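Local structure of phenol hydroxylase component phN (Pseudomonas stutzeri, 3U52) at residues Q259-R271 / S433-Y447. The protein probably serves as the diiron-bearing oxygenase component of a multicomponent phenol hydroxylase that uses molecular oxygen to hydroxylate aromatic rings. Numbering follows the deposited sequence.
Sequences QRWIDKWFWRGFR and SDGCCDIFKHEPEKY. With ZN (zinc ion), chain I.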
loop_
_atom_site.group_PDB
_atom_site.type_symbol
_atom_site.label_atom_id
_atom_site.label_comp_id
_atom_site.label_asym_id
_atom_site.label_seq_id
_atom_site.Cartn_x
_atom_site.Cartn_y
_atom_site.Cartn_z
ATOM N N GLN A 259 -43.518 -3.313 11.938
ATOM C CA GLN A 259 -43.475 -4.647 12.572
ATOM C C GLN A 259 -43.543 -5.776 11.537
ATOM O O GLN A 259 -42.790 -6.781 11.608
ATOM C CB GLN A 259 -44.620 -4.835 13.612
ATOM C CG GLN A 259 -44.486 -6.217 14.300
ATOM C CD GLN A 259 -43.283 -6.258 15.223
ATOM O OE1 GLN A 259 -42.320 -7.028 15.030
ATOM N NE2 GLN A 259 -43.322 -5.439 16.224
ATOM N N ARG A 260 -44.462 -5.640 10.594
ATOM C CA ARG A 260 -44.580 -6.626 9.531
ATOM C C ARG A 260 -43.303 -6.709 8.682
ATOM O O ARG A 260 -42.917 -7.807 8.267
ATOM C CB ARG A 260 -45.755 -6.306 8.596
ATOM C CG ARG A 260 -47.136 -6.669 9.166
ATOM C CD ARG A 260 -48.263 -6.209 8.185
ATOM N NE ARG A 260 -49.283 -5.500 8.971
ATOM C CZ ARG A 260 -49.765 -4.291 8.721
ATOM N NH1 ARG A 260 -49.406 -3.605 7.642
ATOM N NH2 ARG A 260 -50.658 -3.795 9.557
ATOM N N TRP A 261 -42.704 -5.561 8.356
ATOM C CA TRP A 261 -41.417 -5.579 7.609
ATOM C C TRP A 261 -40.306 -6.227 8.401
ATOM O O TRP A 261 -39.484 -6.904 7.826
ATOM C CB TRP A 261 -40.942 -4.188 7.165
ATOM C CG TRP A 261 -41.846 -3.564 6.138
ATOM C CD1 TRP A 261 -42.657 -4.214 5.253
ATOM C CD2 TRP A 261 -41.970 -2.174 5.862
ATOM N NE1 TRP A 261 -43.318 -3.299 4.460
ATOM C CE2 TRP A 261 -42.907 -2.039 4.806
ATOM C CE3 TRP A 261 -41.372 -1.023 6.404
ATOM C CZ2 TRP A 261 -43.263 -0.782 4.256
ATOM C CZ3 TRP A 261 -41.742 0.229 5.869
ATOM C CH2 TRP A 261 -42.685 0.324 4.821
ATOM N N ILE A 262 -40.253 -5.984 9.709
ATOM C CA ILE A 262 -39.229 -6.630 10.551
ATOM C C ILE A 262 -39.465 -8.166 10.485
ATOM O O ILE A 262 -38.538 -8.936 10.283
ATOM C CB ILE A 262 -39.270 -6.081 11.992
ATOM C CG1 ILE A 262 -38.659 -4.656 12.079
ATOM C CG2 ILE A 262 -38.611 -7.014 12.982
ATOM C CD1 ILE A 262 -38.861 -3.975 13.439
ATOM N N ASP A 263 -40.699 -8.608 10.664
ATOM C CA ASP A 263 -40.991 -10.049 10.596
ATOM C C ASP A 263 -40.599 -10.654 9.238
ATOM O O ASP A 263 -39.954 -11.716 9.201
ATOM C CB ASP A 263 -42.478 -10.282 10.821
ATOM C CG ASP A 263 -42.940 -9.994 12.259
ATOM O OD1 ASP A 263 -44.181 -9.842 12.436
ATOM O OD2 ASP A 263 -42.129 -9.902 13.218
ATOM N N LYS A 264 -40.980 -9.988 8.135
ATOM C CA LYS A 264 -40.617 -10.452 6.747
ATOM C C LYS A 264 -39.077 -10.493 6.493
ATOM O O LYS A 264 -38.515 -11.510 6.038
ATOM C CB LYS A 264 -41.253 -9.534 5.708
ATOM C CG LYS A 264 -40.867 -9.860 4.258
ATOM C CD LYS A 264 -41.493 -8.859 3.285
ATOM C CE LYS A 264 -40.755 -9.017 1.976
ATOM N NZ LYS A 264 -41.398 -8.093 0.948
ATOM N N TRP A 265 -38.386 -9.415 6.846
ATOM C CA TRP A 265 -36.999 -9.294 6.456
ATOM C C TRP A 265 -36.098 -10.005 7.437
ATOM O O TRP A 265 -35.037 -10.442 7.068
ATOM C CB TRP A 265 -36.622 -7.795 6.286
ATOM C CG TRP A 265 -37.255 -7.350 4.970
ATOM C CD1 TRP A 265 -38.361 -6.582 4.819
ATOM C CD2 TRP A 265 -36.862 -7.765 3.636
ATOM N NE1 TRP A 265 -38.686 -6.472 3.475
ATOM C CE2 TRP A 265 -37.751 -7.159 2.736
ATOM C CE3 TRP A 265 -35.799 -8.535 3.128
ATOM C CZ2 TRP A 265 -37.642 -7.319 1.318
ATOM C CZ3 TRP A 265 -35.690 -8.717 1.711
ATOM C CH2 TRP A 265 -36.612 -8.105 0.843
ATOM N N PHE A 266 -36.509 -10.095 8.701
ATOM C CA PHE A 266 -35.832 -11.048 9.589
ATOM C C PHE A 266 -35.810 -12.403 8.924
ATOM O O PHE A 266 -34.734 -13.045 8.858
ATOM C CB PHE A 266 -36.502 -11.218 10.975
ATOM C CG PHE A 266 -35.912 -12.359 11.757
ATOM C CD1 PHE A 266 -36.612 -13.563 11.902
ATOM C CD2 PHE A 266 -34.600 -12.244 12.273
ATOM C CE1 PHE A 266 -36.040 -14.641 12.573
ATOM C CE2 PHE A 266 -34.031 -13.335 12.997
ATOM C CZ PHE A 266 -34.748 -14.534 13.097
ATOM N N TRP A 267 -36.972 -12.857 8.459
ATOM C CA TRP A 267 -37.105 -14.234 8.008
ATOM C C TRP A 267 -36.401 -14.458 6.652
ATOM O O TRP A 267 -35.647 -15.400 6.490
ATOM C CB TRP A 267 -38.558 -14.739 8.037
ATOM C CG TRP A 267 -38.551 -16.219 7.727
ATOM C CD1 TRP A 267 -38.821 -16.809 6.533
ATOM C CD2 TRP A 267 -38.258 -17.285 8.643
ATOM N NE1 TRP A 267 -38.680 -18.162 6.642
ATOM C CE2 TRP A 267 -38.324 -18.482 7.923
ATOM C CE3 TRP A 267 -37.913 -17.330 9.999
ATOM C CZ2 TRP A 267 -38.076 -19.752 8.518
ATOM C CZ3 TRP A 267 -37.673 -18.585 10.597
ATOM C CH2 TRP A 267 -37.760 -19.768 9.861
ATOM N N ARG A 268 -36.579 -13.533 5.707
ATOM C CA ARG A 268 -35.790 -13.567 4.468
ATOM C C ARG A 268 -34.256 -13.466 4.684
ATOM O O ARG A 268 -33.485 -14.149 4.008
ATOM C CB ARG A 268 -36.264 -12.461 3.491
ATOM C CG ARG A 268 -37.652 -12.777 2.868
ATOM C CD ARG A 268 -37.708 -12.348 1.342
ATOM N NE ARG A 268 -36.856 -13.222 0.535
ATOM C CZ ARG A 268 -36.987 -13.408 -0.770
ATOM N NH1 ARG A 268 -37.919 -12.763 -1.438
ATOM N NH2 ARG A 268 -36.163 -14.221 -1.420
ATOM N N GLY A 269 -33.837 -12.612 5.618
ATOM C CA GLY A 269 -32.434 -12.454 5.944
ATOM C C GLY A 269 -31.901 -13.735 6.576
ATOM O O GLY A 269 -30.806 -14.196 6.233
ATOM N N PHE A 270 -32.688 -14.351 7.454
ATOM C CA PHE A 270 -32.276 -15.638 8.052
ATOM C C PHE A 270 -32.057 -16.747 6.959
ATOM O O PHE A 270 -31.069 -17.516 6.986
ATOM C CB PHE A 270 -33.353 -16.076 9.089
ATOM C CG PHE A 270 -33.182 -17.478 9.575
ATOM C CD1 PHE A 270 -31.995 -17.887 10.159
ATOM C CD2 PHE A 270 -34.222 -18.389 9.458
ATOM C CE1 PHE A 270 -31.861 -19.223 10.646
ATOM C CE2 PHE A 270 -34.090 -19.697 9.932
ATOM C CZ PHE A 270 -32.905 -20.098 10.519
ATOM N N ARG A 271 -32.977 -16.828 5.986
ATOM C CA ARG A 271 -32.855 -17.816 4.910
ATOM C C ARG A 271 -31.640 -17.486 4.045
ATOM O O ARG A 271 -30.884 -18.370 3.655
ATOM C CB ARG A 271 -34.170 -17.930 4.096
ATOM C CG ARG A 271 -35.238 -18.700 4.911
ATOM C CD ARG A 271 -34.747 -20.141 5.116
ATOM N NE ARG A 271 -35.843 -21.059 5.498
ATOM C CZ ARG A 271 -35.818 -21.885 6.536
ATOM N NH1 ARG A 271 -34.782 -21.925 7.375
ATOM N NH2 ARG A 271 -36.849 -22.665 6.757
ATOM N N SER A 433 -41.269 -23.531 5.168
ATOM C CA SER A 433 -41.541 -23.174 6.555
ATOM C C SER A 433 -42.793 -22.307 6.691
ATOM O O SER A 433 -43.296 -21.783 5.705
ATOM C CB SER A 433 -40.394 -22.326 7.085
ATOM O OG SER A 433 -40.247 -21.190 6.214
ATOM N N ASP A 434 -43.241 -22.114 7.937
ATOM C CA ASP A 434 -44.300 -21.173 8.273
ATOM C C ASP A 434 -43.833 -19.768 7.970
ATOM O O ASP A 434 -44.634 -18.936 7.606
ATOM C CB ASP A 434 -44.675 -21.263 9.749
ATOM C CG ASP A 434 -45.418 -22.568 10.102
ATOM O OD1 ASP A 434 -46.367 -22.962 9.389
ATOM O OD2 ASP A 434 -45.048 -23.175 11.119
ATOM N N GLY A 435 -42.555 -19.472 8.143
ATOM C CA GLY A 435 -42.116 -18.085 7.994
ATOM C C GLY A 435 -42.298 -17.605 6.564
ATOM O O GLY A 435 -42.779 -16.501 6.339
ATOM N N CYS A 436 -41.942 -18.460 5.605
ATOM C CA CYS A 436 -42.091 -18.165 4.176
ATOM C C CYS A 436 -43.562 -18.226 3.763
ATOM O O CYS A 436 -44.032 -17.412 3.006
ATOM C CB CYS A 436 -41.250 -19.127 3.369
ATOM S SG CYS A 436 -39.434 -18.676 3.316
ATOM N N CYS A 437 -44.299 -19.173 4.316
ATOM C CA CYS A 437 -45.745 -19.223 4.093
ATOM C C CYS A 437 -46.420 -17.905 4.458
ATOM O O CYS A 437 -47.209 -17.382 3.672
ATOM C CB CYS A 437 -46.370 -20.437 4.831
ATOM S SG CYS A 437 -48.108 -20.711 4.300
ATOM N N ASP A 438 -46.121 -17.329 5.632
ATOM C CA ASP A 438 -46.756 -16.091 6.062
ATOM C C ASP A 438 -46.409 -14.888 5.205
ATOM O O ASP A 438 -47.230 -13.997 5.013
ATOM C CB ASP A 438 -46.392 -15.754 7.497
ATOM C CG ASP A 438 -47.130 -16.617 8.503
ATOM O OD1 ASP A 438 -47.954 -17.492 8.087
ATOM O OD2 ASP A 438 -46.845 -16.426 9.708
ATOM N N ILE A 439 -45.180 -14.845 4.708
ATOM C CA ILE A 439 -44.762 -13.785 3.800
ATOM C C ILE A 439 -45.612 -13.910 2.495
ATOM O O ILE A 439 -46.141 -12.912 1.958
ATOM C CB ILE A 439 -43.225 -13.924 3.466
ATOM C CG1 ILE A 439 -42.381 -13.601 4.686
ATOM C CG2 ILE A 439 -42.842 -13.033 2.256
ATOM C CD1 ILE A 439 -40.954 -13.997 4.575
ATOM N N PHE A 440 -45.750 -15.125 1.982
ATOM C CA PHE A 440 -46.479 -15.307 0.696
ATOM C C PHE A 440 -47.936 -14.879 0.878
ATOM O O PHE A 440 -48.526 -14.219 0.006
ATOM C CB PHE A 440 -46.413 -16.754 0.257
ATOM C CG PHE A 440 -47.210 -17.049 -0.984
ATOM C CD1 PHE A 440 -46.595 -17.017 -2.212
ATOM C CD2 PHE A 440 -48.589 -17.321 -0.919
ATOM C CE1 PHE A 440 -47.312 -17.282 -3.392
ATOM C CE2 PHE A 440 -49.323 -17.595 -2.082
ATOM C CZ PHE A 440 -48.680 -17.551 -3.327
ATOM N N LYS A 441 -48.523 -15.238 2.008
ATOM C CA LYS A 441 -49.950 -14.976 2.251
ATOM C C LYS A 441 -50.265 -13.499 2.330
ATOM O O LYS A 441 -51.357 -13.089 1.934
ATOM C CB LYS A 441 -50.459 -15.698 3.504
ATOM C CG LYS A 441 -50.476 -17.213 3.313
ATOM C CD LYS A 441 -51.118 -17.983 4.445
ATOM C CE LYS A 441 -50.661 -17.478 5.792
ATOM N NZ LYS A 441 -51.070 -18.499 6.829
ATOM N N HIS A 442 -49.321 -12.698 2.832
ATOM C CA HIS A 442 -49.501 -11.257 2.863
ATOM C C HIS A 442 -49.365 -10.547 1.486
ATOM O O HIS A 442 -50.002 -9.510 1.277
ATOM C CB HIS A 442 -48.631 -10.608 3.959
ATOM C CG HIS A 442 -49.009 -9.184 4.259
ATOM N ND1 HIS A 442 -48.243 -8.107 3.859
ATOM C CD2 HIS A 442 -50.081 -8.661 4.902
ATOM C CE1 HIS A 442 -48.829 -6.983 4.234
ATOM N NE2 HIS A 442 -49.944 -7.289 4.869
ATOM N N GLU A 443 -48.575 -11.113 0.549
ATOM C CA GLU A 443 -48.286 -10.493 -0.752
ATOM C C GLU A 443 -48.276 -11.535 -1.869
ATOM O O GLU A 443 -47.262 -11.668 -2.611
ATOM C CB GLU A 443 -46.937 -9.738 -0.735
ATOM C CG GLU A 443 -46.849 -8.637 0.243
ATOM C CD GLU A 443 -45.442 -7.990 0.266
ATOM O OE1 GLU A 443 -45.357 -6.847 -0.288
ATOM O OE2 GLU A 443 -44.437 -8.621 0.791
ATOM N N PRO A 444 -49.418 -12.265 -2.051
ATOM C CA PRO A 444 -49.315 -13.323 -3.041
ATOM C C PRO A 444 -49.030 -12.832 -4.438
ATOM O O PRO A 444 -48.328 -13.533 -5.154
ATOM C CB PRO A 444 -50.676 -14.079 -2.951
ATOM C CG PRO A 444 -51.582 -13.199 -2.169
ATOM C CD PRO A 444 -50.739 -12.194 -1.389
ATOM N N GLU A 445 -49.591 -11.671 -4.815
ATOM C CA GLU A 445 -49.468 -11.089 -6.169
ATOM C C GLU A 445 -47.995 -10.891 -6.562
ATOM O O GLU A 445 -47.624 -10.924 -7.754
ATOM C CB GLU A 445 -50.179 -9.728 -6.233
ATOM C CG GLU A 445 -51.732 -9.774 -5.933
ATOM C CD GLU A 445 -52.093 -9.815 -4.402
ATOM O OE1 GLU A 445 -53.217 -10.319 -4.087
ATOM O OE2 GLU A 445 -51.307 -9.348 -3.523
ATOM N N LYS A 446 -47.165 -10.660 -5.550
ATOM C CA LYS A 446 -45.742 -10.495 -5.763
ATOM C C LYS A 446 -45.074 -11.859 -5.940
ATOM O O LYS A 446 -44.463 -12.115 -6.972
ATOM C CB LYS A 446 -45.149 -9.682 -4.594
ATOM C CG LYS A 446 -43.655 -9.419 -4.704
ATOM C CD LYS A 446 -43.217 -8.299 -3.676
ATOM C CE LYS A 446 -41.830 -7.861 -4.045
ATOM N NZ LYS A 446 -41.365 -6.646 -3.317
ATOM N N TYR A 447 -45.223 -12.760 -4.951
ATOM C CA TYR A 447 -44.509 -14.049 -4.990
ATOM C C TYR A 447 -44.876 -15.050 -6.107
ATOM O O TYR A 447 -44.030 -15.882 -6.498
ATOM C CB TYR A 447 -44.496 -14.729 -3.601
ATOM C CG TYR A 447 -43.761 -13.818 -2.722
ATOM C CD1 TYR A 447 -42.359 -13.694 -2.856
ATOM C CD2 TYR A 447 -44.464 -12.959 -1.832
ATOM C CE1 TYR A 447 -41.664 -12.749 -2.064
ATOM C CE2 TYR A 447 -43.800 -12.025 -1.063
ATOM C CZ TYR A 447 -42.406 -11.924 -1.196
ATOM O OH TYR A 447 -41.813 -10.966 -0.441
HETATM ZN ZN ZN I . -38.570 -20.412 2.173
#
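Trp267 lays one face of its indole on a glycine, with a zinc-bound cysteine at the ring edge. Gly435 CA sits 3.7 Å from the centroid of the Trp267 five-membered ring, a CH-pi contact only 9° off the ring normal. Gly435 has no CB, which leaves room for the indole to lie this close. Cys436 SG lies in the ring plane, 3.4 Å from Trp267 NE1, a sulfur-aromatic contact. The same sulfur binds the zinc of a Cys4 site completed by Cys399, Cys402 and Cys432. The contact thus joins the YHS-family zinc region to helix 254-283 of the hydroxylase fold, and helix 434-442 crosses segment 259-271 of that helix at -132°. Trp267 has CG anti to the backbone N (chi1 -173°), which sends the indole out to the start of helix 434-442. There Ser433 is the N-cap, and its OG accepts from Cys436 N, a capping bond. The far face of the indole is covered by Phe270, and CZ2 of Trp267 lies over the centre of the Arg271 guanidinium. A leucine in place of Trp267 would probably leave Gly435 without its flat cover and Cys436 SG without its aromatic neighbour. Further along, Ile439 CD1 fits between the edge of Trp267, CG of Arg268 and Lys264 O. Beyond it the contact turns polar. Lys264, extended beyond CG, passes CE over a face of Trp265 and reaches a buried charge cluster. There its ammonium pairs with Glu189 and Asp181; Asp181 in turn binds Arg268, Lys446 and Tyr447 OH. These carboxylates probably offset the nearby positive charges. Lys264 NZ gives a weak hydrogen bond to Tyr447 OH at 3.2 Å. Its salt bridge to Glu443 OE2, 3.1 Å from Lys264 NZ, uses the syn lone pair of that oxygen.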